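8-demethyl-8-aminoriboflavin-5'-phosphate synthase (PDB 5MLD) replaces the C-8 methyl group of FMN with an amino group by oxidation, decarboxylation and transamination, a step in roseoflavin biosynthesis. Local coordinates at residues A[2-16]-A[32-46]. Sequence-based numbering, arbitrary orientation.
Sequences ALKALILNTTLRRSP and YEKEGIETEVVRVID. With 8DP (8-demethyl-8-aminoriboflavin-5'-phosphate), chain I.
R43 and D46 meet the loop 10-16 at the end of a parallel strand pair, a worked example of how the first part of a phosphate-binding loop is tied to the second strand of a flavodoxin-like beta-alpha-beta unit. R43 leaves the strand with CG anti to the backbone N (chi1 -176°) and bends at chi3, bringing its guanidinium between T11 CG2 over one face and S15 OG over the other, toward the rim and not hydrogen-bonded to NE. From the edge its NH1 donates to R13 O (3.0 Å), arriving above the carbonyl plane, and also to S17 O. D46 grips S15 twice: D46 OD1 takes S15 N at 2.8 Å, while S15 OG donates to the syn lone pair of D46 OD2 (2.6 Å). R14 lays a guanidinium face over D46 CA and I45 O; its NH1 donates to D46 O from above the carbonyl plane, and NH2 forms a salt bridge with E52 of a neighbouring subunit. On the same loop, T11 OG1 donates to phosphate oxygen O3 of the bound aminoflavin (2.6 Å). R13, important for positioning the donor glutamate, meets O3 edge-on through NE and NH2, while NH1 pairs with D58 of that neighbour. Six in-register pairs, K4-E38 to N9-R43, join the strands; L8 lies alongside V42. At the far end A5 CB sits over the centre of the Y32 ring, a CH-pi contact. Helix 20-34 covers the face bearing I7, N9 and V41, helix 183-205 packs against L3 and Y32, and strand 84-92 continues the sheet beyond strand 4-9.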
ATOM      1  N   ALA A   2     -33.962  15.841  -2.588  1.00 35.41           N
ATOM      2  CA  ALA A   2     -32.618  16.399  -2.602  1.00 39.55           C
ATOM      3  C   ALA A   2     -31.582  15.287  -2.547  1.00 31.66           C
ATOM      4  O   ALA A   2     -31.881  14.158  -2.147  1.00 38.44           O
ATOM      5  CB  ALA A   2     -32.424  17.361  -1.437  1.00 32.90           C
ATOM      6  N   LEU A   3     -30.363  15.615  -2.956  1.00 24.05           N
ATOM      7  CA  LEU A   3     -29.252  14.690  -2.817  1.00 23.47           C
ATOM      8  C   LEU A   3     -28.909  14.488  -1.345  1.00 23.07           C
ATOM      9  O   LEU A   3     -29.134  15.368  -0.507  1.00 26.33           O
ATOM     10  CB  LEU A   3     -28.033  15.221  -3.565  1.00 25.47           C
ATOM     11  CG  LEU A   3     -28.223  15.392  -5.071  1.00 27.31           C
ATOM     12  CD1 LEU A   3     -27.071  16.201  -5.600  1.00 30.50           C
ATOM     13  CD2 LEU A   3     -28.243  14.037  -5.714  1.00 30.45           C
ATOM     14  N   LYS A   4     -28.350  13.320  -1.035  1.00 20.24           N
ATOM     15  CA  LYS A   4     -28.033  12.951   0.338  1.00 21.22           C
ATOM     16  C   LYS A   4     -26.578  12.537   0.431  1.00 20.22           C
ATOM     17  O   LYS A   4     -26.083  11.795  -0.422  1.00 18.33           O
ATOM     18  CB  LYS A   4     -28.909  11.785   0.837  1.00 22.61           C
ATOM     19  CG  LYS A   4     -30.395  12.057   0.753  1.00 26.29           C
ATOM     20  CD  LYS A   4     -31.177  10.788   0.988  1.00 34.33           C
ATOM     21  CE  LYS A   4     -32.593  10.932   0.458  1.00 43.01           C
ATOM     22  NZ  LYS A   4     -33.617  10.780   1.530  1.00 45.84           N
ATOM     23  N   ALA A   5     -25.913  12.990   1.495  1.00 18.59           N
ATOM     24  CA  ALA A   5     -24.560  12.565   1.823  1.00 16.68           C
ATOM     25  C   ALA A   5     -24.604  11.764   3.116  1.00 20.12           C
ATOM     26  O   ALA A   5     -25.158  12.227   4.115  1.00 21.12           O
ATOM     27  CB  ALA A   5     -23.629  13.765   1.983  1.00 17.22           C
ATOM     28  N   LEU A   6     -24.023  10.570   3.094  1.00 18.65           N
ATOM     29  CA  LEU A   6     -23.959   9.707   4.261  1.00 18.73           C
ATOM     30  C   LEU A   6     -22.506   9.656   4.709  1.00 18.23           C
ATOM     31  O   LEU A   6     -21.636   9.260   3.933  1.00 18.90           O
ATOM     32  CB  LEU A   6     -24.481   8.312   3.941  1.00 16.06           C
ATOM     33  CG  LEU A   6     -24.399   7.330   5.112  1.00 18.87           C
ATOM     34  CD1 LEU A   6     -25.255   7.815   6.308  1.00 16.18           C
ATOM     35  CD2 LEU A   6     -24.789   5.949   4.652  1.00 20.45           C
ATOM     36  N   ILE A   7     -22.240  10.079   5.943  1.00 17.08           N
ATOM     37  CA  ILE A   7     -20.882  10.125   6.485  1.00 15.32           C
ATOM     38  C   ILE A   7     -20.788   9.057   7.557  1.00 16.92           C
ATOM     39  O   ILE A   7     -21.543   9.098   8.529  1.00 16.57           O
ATOM     40  CB  ILE A   7     -20.543  11.505   7.062  1.00 17.31           C
ATOM     41  CG1 ILE A   7     -20.828  12.596   6.005  1.00 19.33           C
ATOM     42  CG2 ILE A   7     -19.077  11.519   7.526  1.00 15.68           C
ATOM     43  CD1 ILE A   7     -20.722  14.038   6.514  1.00 18.97           C
ATOM     44  N   LEU A   8     -19.876   8.102   7.384  1.00 13.47           N
ATOM     45  CA  LEU A   8     -19.736   6.987   8.324  1.00 17.86           C
ATOM     46  C   LEU A   8     -18.488   7.232   9.163  1.00 15.45           C
ATOM     47  O   LEU A   8     -17.368   7.118   8.663  1.00 17.75           O
ATOM     48  CB  LEU A   8     -19.640   5.643   7.600  1.00 16.80           C
ATOM     49  CG  LEU A   8     -20.813   5.321   6.674  1.00 20.06           C
ATOM     50  CD1 LEU A   8     -20.604   3.946   6.029  1.00 18.50           C
ATOM     51  CD2 LEU A   8     -22.127   5.380   7.442  1.00 19.03           C
ATOM     52  N   ASN A   9     -18.681   7.598  10.433  1.00 14.02           N
ATOM     53  CA  ASN A   9     -17.561   7.678  11.361  1.00 17.10           C
ATOM     54  C   ASN A   9     -17.224   6.259  11.798  1.00 17.32           C
ATOM     55  O   ASN A   9     -18.018   5.611  12.490  1.00 15.20           O
ATOM     56  CB  ASN A   9     -17.903   8.552  12.566  1.00 15.18           C
ATOM     57  CG  ASN A   9     -16.715   8.761  13.457  1.00 17.71           C
ATOM     58  OD1 ASN A   9     -15.772   7.974  13.417  1.00 16.63           O
ATOM     59  ND2 ASN A   9     -16.739   9.820  14.256  1.00 16.95           N
ATOM     60  N   THR A  10     -16.040   5.776  11.415  1.00 14.01           N
ATOM     61  CA  THR A  10     -15.679   4.390  11.699  1.00 15.99           C
ATOM     62  C   THR A  10     -14.729   4.266  12.891  1.00 14.95           C
ATOM     63  O   THR A  10     -13.999   3.271  12.996  1.00 16.16           O
ATOM     64  CB  THR A  10     -15.097   3.736  10.440  1.00 13.26           C
ATOM     65  OG1 THR A  10     -13.977   4.485   9.977  1.00 14.15           O
ATOM     66  CG2 THR A  10     -16.155   3.755   9.306  1.00 17.44           C
ATOM     67  N   THR A  11     -14.748   5.245  13.797  1.00 14.78           N
ATOM     68  CA  THR A  11     -14.008   5.138  15.049  1.00 17.15           C
ATOM     69  C   THR A  11     -14.414   3.885  15.823  1.00 17.73           C
ATOM     70  O   THR A  11     -15.541   3.392  15.715  1.00 13.49           O
ATOM     71  CB  THR A  11     -14.260   6.376  15.922  1.00 19.98           C
ATOM     72  OG1 THR A  11     -13.527   6.251  17.143  1.00 14.92           O
ATOM     73  CG2 THR A  11     -15.750   6.511  16.255  1.00 15.95           C
ATOM     74  N   LEU A  12     -13.488   3.388  16.638  1.00 16.74           N
ATOM     75  CA  LEU A  12     -13.730   2.204  17.448  1.00 15.11           C
ATOM     76  C   LEU A  12     -14.327   2.505  18.815  1.00 17.72           C
ATOM     77  O   LEU A  12     -14.638   1.562  19.552  1.00 18.67           O
ATOM     78  CB  LEU A  12     -12.426   1.422  17.631  1.00 15.86           C
ATOM     79  CG  LEU A  12     -11.895   0.879  16.309  1.00 18.56           C
ATOM     80  CD1 LEU A  12     -10.573   0.160  16.545  1.00 23.76           C
ATOM     81  CD2 LEU A  12     -12.909  -0.049  15.655  1.00 21.61           C
ATOM     82  N   ARG A  13     -14.501   3.771  19.173  1.00 17.45           N
ATOM     83  CA  ARG A  13     -15.067   4.116  20.471  1.00 18.67           C
ATOM     84  C   ARG A  13     -16.554   4.434  20.325  1.00 21.69           C
ATOM     85  O   ARG A  13     -16.948   5.213  19.456  1.00 18.07           O
ATOM     86  CB  ARG A  13     -14.302   5.279  21.105  1.00 16.91           C
ATOM     87  CG  ARG A  13     -14.485   6.638  20.438  1.00 19.43           C
ATOM     88  CD  ARG A  13     -13.362   7.593  20.818  1.00 22.95           C
ATOM     89  NE  ARG A  13     -12.152   7.286  20.074  1.00 22.61           N
ATOM     90  CZ  ARG A  13     -11.074   6.683  20.565  1.00 23.79           C
ATOM     91  NH1 ARG A  13     -11.023   6.305  21.841  1.00 22.26           N
ATOM     92  NH2 ARG A  13     -10.040   6.452  19.759  1.00 20.88           N
ATOM     93  N   ARG A  14     -17.366   3.815  21.179  1.00 16.82           N
ATOM     94  CA  ARG A  14     -18.818   3.958  21.138  1.00 16.61           C
ATOM     95  C   ARG A  14     -19.252   5.359  21.570  1.00 17.79           C
ATOM     96  O   ARG A  14     -18.661   5.954  22.473  1.00 19.46           O
ATOM     97  CB  ARG A  14     -19.442   2.898  22.060  1.00 21.52           C
ATOM     98  CG  ARG A  14     -20.966   2.967  22.253  1.00 26.75           C
ATOM     99  CD  ARG A  14     -21.496   1.718  23.023  1.00 20.99           C
ATOM    100  NE  ARG A  14     -21.339   0.480  22.256  1.00 23.80           N
ATOM    101  CZ  ARG A  14     -22.236   0.031  21.383  1.00 28.79           C
ATOM    102  NH1 ARG A  14     -23.354   0.717  21.174  1.00 28.50           N
ATOM    103  NH2 ARG A  14     -22.023  -1.094  20.712  1.00 28.12           N
ATOM    104  N   SER A  15     -20.300   5.889  20.932  1.00 18.79           N
ATOM    105  CA  SER A  15     -20.827   7.194  21.339  1.00 17.57           C
ATOM    106  C   SER A  15     -21.261   7.142  22.806  1.00 18.39           C
ATOM    107  O   SER A  15     -21.809   6.128  23.259  1.00 20.16           O
ATOM    108  CB  SER A  15     -22.024   7.621  20.477  1.00 20.36           C
ATOM    109  OG  SER A  15     -21.670   7.685  19.109  1.00 20.60           O
ATOM    110  N   PRO A  16     -21.087   8.251  23.531  1.00 18.50           N
ATOM    111  CA  PRO A  16     -20.628   9.577  23.078  1.00 18.96           C
ATOM    112  C   PRO A  16     -19.134   9.852  23.273  1.00 20.97           C
ATOM    113  O   PRO A  16     -18.759  11.016  23.335  1.00 19.00           O
ATOM    114  CB  PRO A  16     -21.442  10.525  23.959  1.00 23.93           C
ATOM    115  CG  PRO A  16     -21.494   9.779  25.277  1.00 20.68           C
ATOM    116  CD  PRO A  16     -21.650   8.309  24.893  1.00 18.49           C
ATOM    117  N   TYR A  32     -21.645  20.687   3.441  1.00 16.92           N
ATOM    118  CA  TYR A  32     -22.589  19.962   2.591  1.00 19.14           C
ATOM    119  C   TYR A  32     -23.972  20.594   2.653  1.00 21.20           C
ATOM    120  O   TYR A  32     -24.637  20.743   1.620  1.00 22.64           O
ATOM    121  CB  TYR A  32     -22.678  18.488   2.989  1.00 18.62           C
ATOM    122  CG  TYR A  32     -21.623  17.600   2.373  1.00 17.36           C
ATOM    123  CD1 TYR A  32     -21.503  17.493   1.000  1.00 19.18           C
ATOM    124  CD2 TYR A  32     -20.736  16.867   3.172  1.00 19.79           C
ATOM    125  CE1 TYR A  32     -20.542  16.693   0.426  1.00 18.92           C
ATOM    126  CE2 TYR A  32     -19.771  16.057   2.609  1.00 18.36           C
ATOM    127  CZ  TYR A  32     -19.679  15.969   1.229  1.00 19.99           C
ATOM    128  OH  TYR A  32     -18.722  15.190   0.638  1.00 18.63           O
ATOM    129  N   GLU A  33     -24.414  20.992   3.854  1.00 16.10           N
ATOM    130  CA  GLU A  33     -25.739  21.587   3.981  1.00 23.75           C
ATOM    131  C   GLU A  33     -25.838  22.893   3.196  1.00 22.26           C
ATOM    132  O   GLU A  33     -26.893  23.189   2.615  1.00 24.98           O
ATOM    133  CB  GLU A  33     -26.084  21.799   5.460  1.00 21.23           C
ATOM    134  CG  GLU A  33     -26.196  20.495   6.277  1.00 20.49           C
ATOM    135  CD  GLU A  33     -27.377  19.582   5.885  1.00 26.01           C
ATOM    136  OE1 GLU A  33     -28.261  20.011   5.114  1.00 24.20           O
ATOM    137  OE2 GLU A  33     -27.438  18.419   6.365  1.00 23.06           O
ATOM    138  N   LYS A  34     -24.757  23.688   3.164  1.00 21.11           N
ATOM    139  CA  LYS A  34     -24.747  24.900   2.338  1.00 23.03           C
ATOM    140  C   LYS A  34     -24.851  24.570   0.855  1.00 30.01           C
ATOM    141  O   LYS A  34     -25.341  25.395   0.072  1.00 25.39           O
ATOM    142  CB  LYS A  34     -23.475  25.724   2.564  1.00 23.10           C
ATOM    143  CG  LYS A  34     -23.287  26.312   3.950  1.00 28.87           C
ATOM    144  CD  LYS A  34     -21.916  26.964   4.061  1.00 26.39           C
ATOM    145  CE  LYS A  34     -21.671  27.565   5.449  1.00 27.47           C
ATOM    146  NZ  LYS A  34     -22.655  28.645   5.793  1.00 25.45           N
ATOM    147  N   GLU A  35     -24.347  23.396   0.444  1.00 22.33           N
ATOM    148  CA  GLU A  35     -24.490  22.906  -0.927  1.00 27.11           C
ATOM    149  C   GLU A  35     -25.896  22.405  -1.233  1.00 29.42           C
ATOM    150  O   GLU A  35     -26.158  21.993  -2.373  1.00 24.82           O
ATOM    151  CB  GLU A  35     -23.494  21.769  -1.205  1.00 23.64           C
ATOM    152  CG  GLU A  35     -22.038  22.197  -1.310  1.00 25.07           C
ATOM    153  CD  GLU A  35     -21.660  22.677  -2.715  1.00 32.41           C
ATOM    154  OE1 GLU A  35     -22.537  22.703  -3.613  1.00 30.25           O
ATOM    155  OE2 GLU A  35     -20.481  23.020  -2.923  1.00 29.36           O
ATOM    156  N   GLY A  36     -26.799  22.397  -0.258  1.00 24.12           N
ATOM    157  CA  GLY A  36     -28.106  21.816  -0.482  1.00 25.65           C
ATOM    158  C   GLY A  36     -28.136  20.311  -0.406  1.00 26.95           C
ATOM    159  O   GLY A  36     -29.098  19.690  -0.864  1.00 25.95           O
ATOM    160  N   ILE A  37     -27.104  19.692   0.157  1.00 24.74           N
ATOM    161  CA  ILE A  37     -27.021  18.240   0.240  1.00 19.27           C
ATOM    162  C   ILE A  37     -27.267  17.849   1.690  1.00 24.97           C
ATOM    163  O   ILE A  37     -26.529  18.273   2.589  1.00 22.09           O
ATOM    164  CB  ILE A  37     -25.675  17.739  -0.292  1.00 21.79           C
ATOM    165  CG1 ILE A  37     -25.567  18.153  -1.766  1.00 25.97           C
ATOM    166  CG2 ILE A  37     -25.539  16.230  -0.114  1.00 21.93           C
ATOM    167  CD1 ILE A  37     -24.452  17.547  -2.515  1.00 28.07           C
ATOM    168  N   GLU A  38     -28.344  17.100   1.915  1.00 20.16           N
ATOM    169  CA  GLU A  38     -28.734  16.711   3.262  1.00 21.77           C
ATOM    170  C   GLU A  38     -27.755  15.671   3.777  1.00 20.66           C
ATOM    171  O   GLU A  38     -27.428  14.719   3.067  1.00 22.89           O
ATOM    172  CB  GLU A  38     -30.147  16.145   3.271  1.00 25.36           C
ATOM    173  CG  GLU A  38     -31.152  17.000   2.517  1.00 33.32           C
ATOM    174  CD  GLU A  38     -32.549  16.425   2.558  1.00 37.23           C
ATOM    175  OE1 GLU A  38     -32.691  15.180   2.555  1.00 36.12           O
ATOM    176  OE2 GLU A  38     -33.506  17.225   2.607  1.00 48.42           O
ATOM    177  N   THR A  39     -27.283  15.857   5.006  1.00 18.39           N
ATOM    178  CA  THR A  39     -26.255  14.990   5.565  1.00 18.91           C
ATOM    179  C   THR A  39     -26.823  14.117   6.669  1.00 22.67           C
ATOM    180  O   THR A  39     -27.742  14.513   7.395  1.00 26.18           O
ATOM    181  CB  THR A  39     -25.087  15.787   6.135  1.00 23.22           C
ATOM    182  OG1 THR A  39     -25.552  16.612   7.214  1.00 25.31           O
ATOM    183  CG2 THR A  39     -24.476  16.637   5.068  1.00 24.96           C
ATOM    184  N   GLU A  40     -26.242  12.933   6.804  1.00 22.33           N
ATOM    185  CA  GLU A  40     -26.513  12.064   7.940  1.00 20.61           C
ATOM    186  C   GLU A  40     -25.188  11.481   8.390  1.00 20.07           C
ATOM    187  O   GLU A  40     -24.416  11.011   7.550  1.00 20.22           O
ATOM    188  CB  GLU A  40     -27.471  10.943   7.556  1.00 23.44           C
ATOM    189  CG  GLU A  40     -27.770   9.992   8.690  1.00 22.69           C
ATOM    190  CD  GLU A  40     -28.914   9.064   8.350  1.00 36.16           C
ATOM    191  OE1 GLU A  40     -29.232   8.924   7.140  1.00 32.43           O
ATOM    192  OE2 GLU A  40     -29.496   8.484   9.293  1.00 38.65           O
ATOM    193  N   VAL A  41     -24.922  11.506   9.693  1.00 15.25           N
ATOM    194  CA  VAL A  41     -23.705  10.918  10.251  1.00 17.38           C
ATOM    195  C   VAL A  41     -24.112   9.665  11.008  1.00 17.85           C
ATOM    196  O   VAL A  41     -25.022   9.708  11.844  1.00 18.44           O
ATOM    197  CB  VAL A  41     -22.961  11.894  11.185  1.00 16.91           C
ATOM    198  CG1 VAL A  41     -21.675  11.234  11.728  1.00 16.41           C
ATOM    199  CG2 VAL A  41     -22.639  13.200  10.498  1.00 17.11           C
ATOM    200  N   VAL A  42     -23.444   8.554  10.725  1.00 18.01           N
ATOM    201  CA  VAL A  42     -23.656   7.299  11.439  1.00 16.62           C
ATOM    202  C   VAL A  42     -22.321   6.880  12.025  1.00 18.41           C
ATOM    203  O   VAL A  42     -21.314   6.866  11.310  1.00 15.46           O
ATOM    204  CB  VAL A  42     -24.213   6.208  10.508  1.00 18.11           C
ATOM    205  CG1 VAL A  42     -24.159   4.854  11.176  1.00 18.92           C
ATOM    206  CG2 VAL A  42     -25.652   6.553  10.114  1.00 20.59           C
ATOM    207  N   ARG A  43     -22.294   6.584  13.327  1.00 15.01           N
ATOM    208  CA  ARG A  43     -21.076   6.040  13.936  1.00 16.20           C
ATOM    209  C   ARG A  43     -21.266   4.535  13.981  1.00 16.58           C
ATOM    210  O   ARG A  43     -22.041   4.026  14.792  1.00 17.46           O
ATOM    211  CB  ARG A  43     -20.796   6.599  15.328  1.00 16.18           C
ATOM    212  CG  ARG A  43     -19.473   6.049  15.833  1.00 15.71           C
ATOM    213  CD  ARG A  43     -19.130   6.561  17.249  1.00 15.78           C
ATOM    214  NE  ARG A  43     -19.011   8.021  17.312  1.00 14.69           N
ATOM    215  CZ  ARG A  43     -18.476   8.674  18.338  1.00 20.78           C
ATOM    216  NH1 ARG A  43     -17.992   7.993  19.361  1.00 17.12           N
ATOM    217  NH2 ARG A  43     -18.401  10.003  18.342  1.00 17.77           N
ATOM    218  N   VAL A  44     -20.587   3.830  13.070  1.00 16.28           N
ATOM    219  CA  VAL A  44     -20.974   2.463  12.763  1.00 16.53           C
ATOM    220  C   VAL A  44     -20.740   1.535  13.951  1.00 16.46           C
ATOM    221  O   VAL A  44     -21.484   0.565  14.129  1.00 18.69           O
ATOM    222  CB  VAL A  44     -20.239   1.970  11.496  1.00 21.94           C
ATOM    223  CG1 VAL A  44     -20.536   2.892  10.316  1.00 19.34           C
ATOM    224  CG2 VAL A  44     -18.752   1.921  11.727  1.00 19.76           C
ATOM    225  N   ILE A  45     -19.745   1.829  14.796  1.00 17.09           N
ATOM    226  CA  ILE A  45     -19.456   0.966  15.941  1.00 19.52           C
ATOM    227  C   ILE A  45     -20.589   0.988  16.963  1.00 20.60           C
ATOM    228  O   ILE A  45     -20.683   0.080  17.802  1.00 19.74           O
ATOM    229  CB  ILE A  45     -18.108   1.357  16.593  1.00 17.81           C
ATOM    230  CG1 ILE A  45     -17.564   0.224  17.465  1.00 18.44           C
ATOM    231  CG2 ILE A  45     -18.216   2.633  17.430  1.00 15.23           C
ATOM    232  CD1 ILE A  45     -17.029  -0.932  16.689  1.00 19.74           C
ATOM    233  N   ASP A  46     -21.461   1.999  16.925  1.00 15.43           N
ATOM    234  CA  ASP A  46     -22.600   2.010  17.839  1.00 18.53           C
ATOM    235  C   ASP A  46     -23.615   0.943  17.500  1.00 20.47           C
ATOM    236  O   ASP A  46     -24.502   0.668  18.314  1.00 22.00           O
ATOM    237  CB  ASP A  46     -23.344   3.342  17.801  1.00 13.99           C
ATOM    238  CG  ASP A  46     -22.528   4.496  18.345  1.00 20.08           C
ATOM    239  OD1 ASP A  46     -21.515   4.259  19.038  1.00 20.35           O
ATOM    240  OD2 ASP A  46     -22.907   5.647  18.061  1.00 20.25           O
TER
HETATM  241  C4  8DP I 301      -5.035   7.039  15.424  1.00 24.32           C
HETATM  242  C5  8DP I 301      -3.636   6.766  15.986  1.00 16.85           C
HETATM  243  C8  8DP I 301      -4.428   2.847  17.464  1.00 18.28           C
HETATM  244  N3  8DP I 301      -2.251   3.229  13.940  1.00 17.75           N
HETATM  245  C2  8DP I 301      -6.902   8.626  16.238  1.00 31.54           C
HETATM  246  N2  8DP I 301      -5.181   2.649  18.677  1.00 20.46           N
HETATM  247  N1  8DP I 301      -3.124   5.514  15.286  1.00 18.08           N
HETATM  248  C6  8DP I 301      -3.420   4.280  15.767  1.00 17.90           C
HETATM  249  O6  8DP I 301      -5.798   7.192  17.730  1.00 29.79           O
HETATM  250  N4  8DP I 301      -2.116   6.848  13.633  1.00 16.45           N
HETATM  251  C12 8DP I 301      -2.956   3.128  15.097  1.00 17.72           C
HETATM  252  C13 8DP I 301      -2.415   5.623  14.133  1.00 18.15           C
HETATM  253  C14 8DP I 301      -1.984   4.474  13.457  1.00 17.66           C
HETATM  254  C15 8DP I 301      -1.255   4.648  12.273  1.00 17.03           C
HETATM  255  C16 8DP I 301      -1.428   6.963  12.515  1.00 15.40           C
HETATM  256  C1  8DP I 301      -8.262   8.448  16.921  1.00 19.02           C
HETATM  257  C3  8DP I 301      -6.202   7.275  16.395  1.00 32.91           C
HETATM  258  C7  8DP I 301      -4.141   4.140  16.981  1.00 17.69           C
HETATM  259  C9  8DP I 301      -3.957   1.699  16.763  1.00 17.77           C
HETATM  260  O1  8DP I 301     -11.937   9.155  15.886  1.00 16.05           O
HETATM  261  P1  8DP I 301     -10.830   8.554  16.778  1.00 17.23           P
HETATM  262  O2  8DP I 301     -10.796   9.319  18.148  1.00 17.43           O
HETATM  263  O3  8DP I 301     -11.034   7.062  17.005  1.00 14.90           O
HETATM  264  O4  8DP I 301      -9.407   8.808  16.057  1.00 18.76           O
HETATM  265  O5  8DP I 301      -7.113   9.024  14.929  1.00 23.59           O
HETATM  266  O7  8DP I 301      -5.277   7.074  14.202  1.00 16.96           O
HETATM  267  C10 8DP I 301      -4.250   0.303  17.270  1.00 22.89           C
HETATM  268  C11 8DP I 301      -3.244   1.850  15.600  1.00 18.12           C
HETATM  269  O8  8DP I 301      -0.804   3.550  11.541  1.00 18.70           O
HETATM  270  N5  8DP I 301      -1.001   5.885  11.830  1.00 14.61           N
HETATM  271  O9  8DP I 301      -1.115   8.231  11.965  1.00 16.45           O
HETATM  272  O   HOH W   1     -29.462  18.614  -3.324  1.00 34.02           O
HETATM  273  O   HOH W   2     -17.655   3.712  14.328  1.00 16.93           O
HETATM  274  O   HOH W   3     -18.986  12.062  20.368  1.00 35.78           O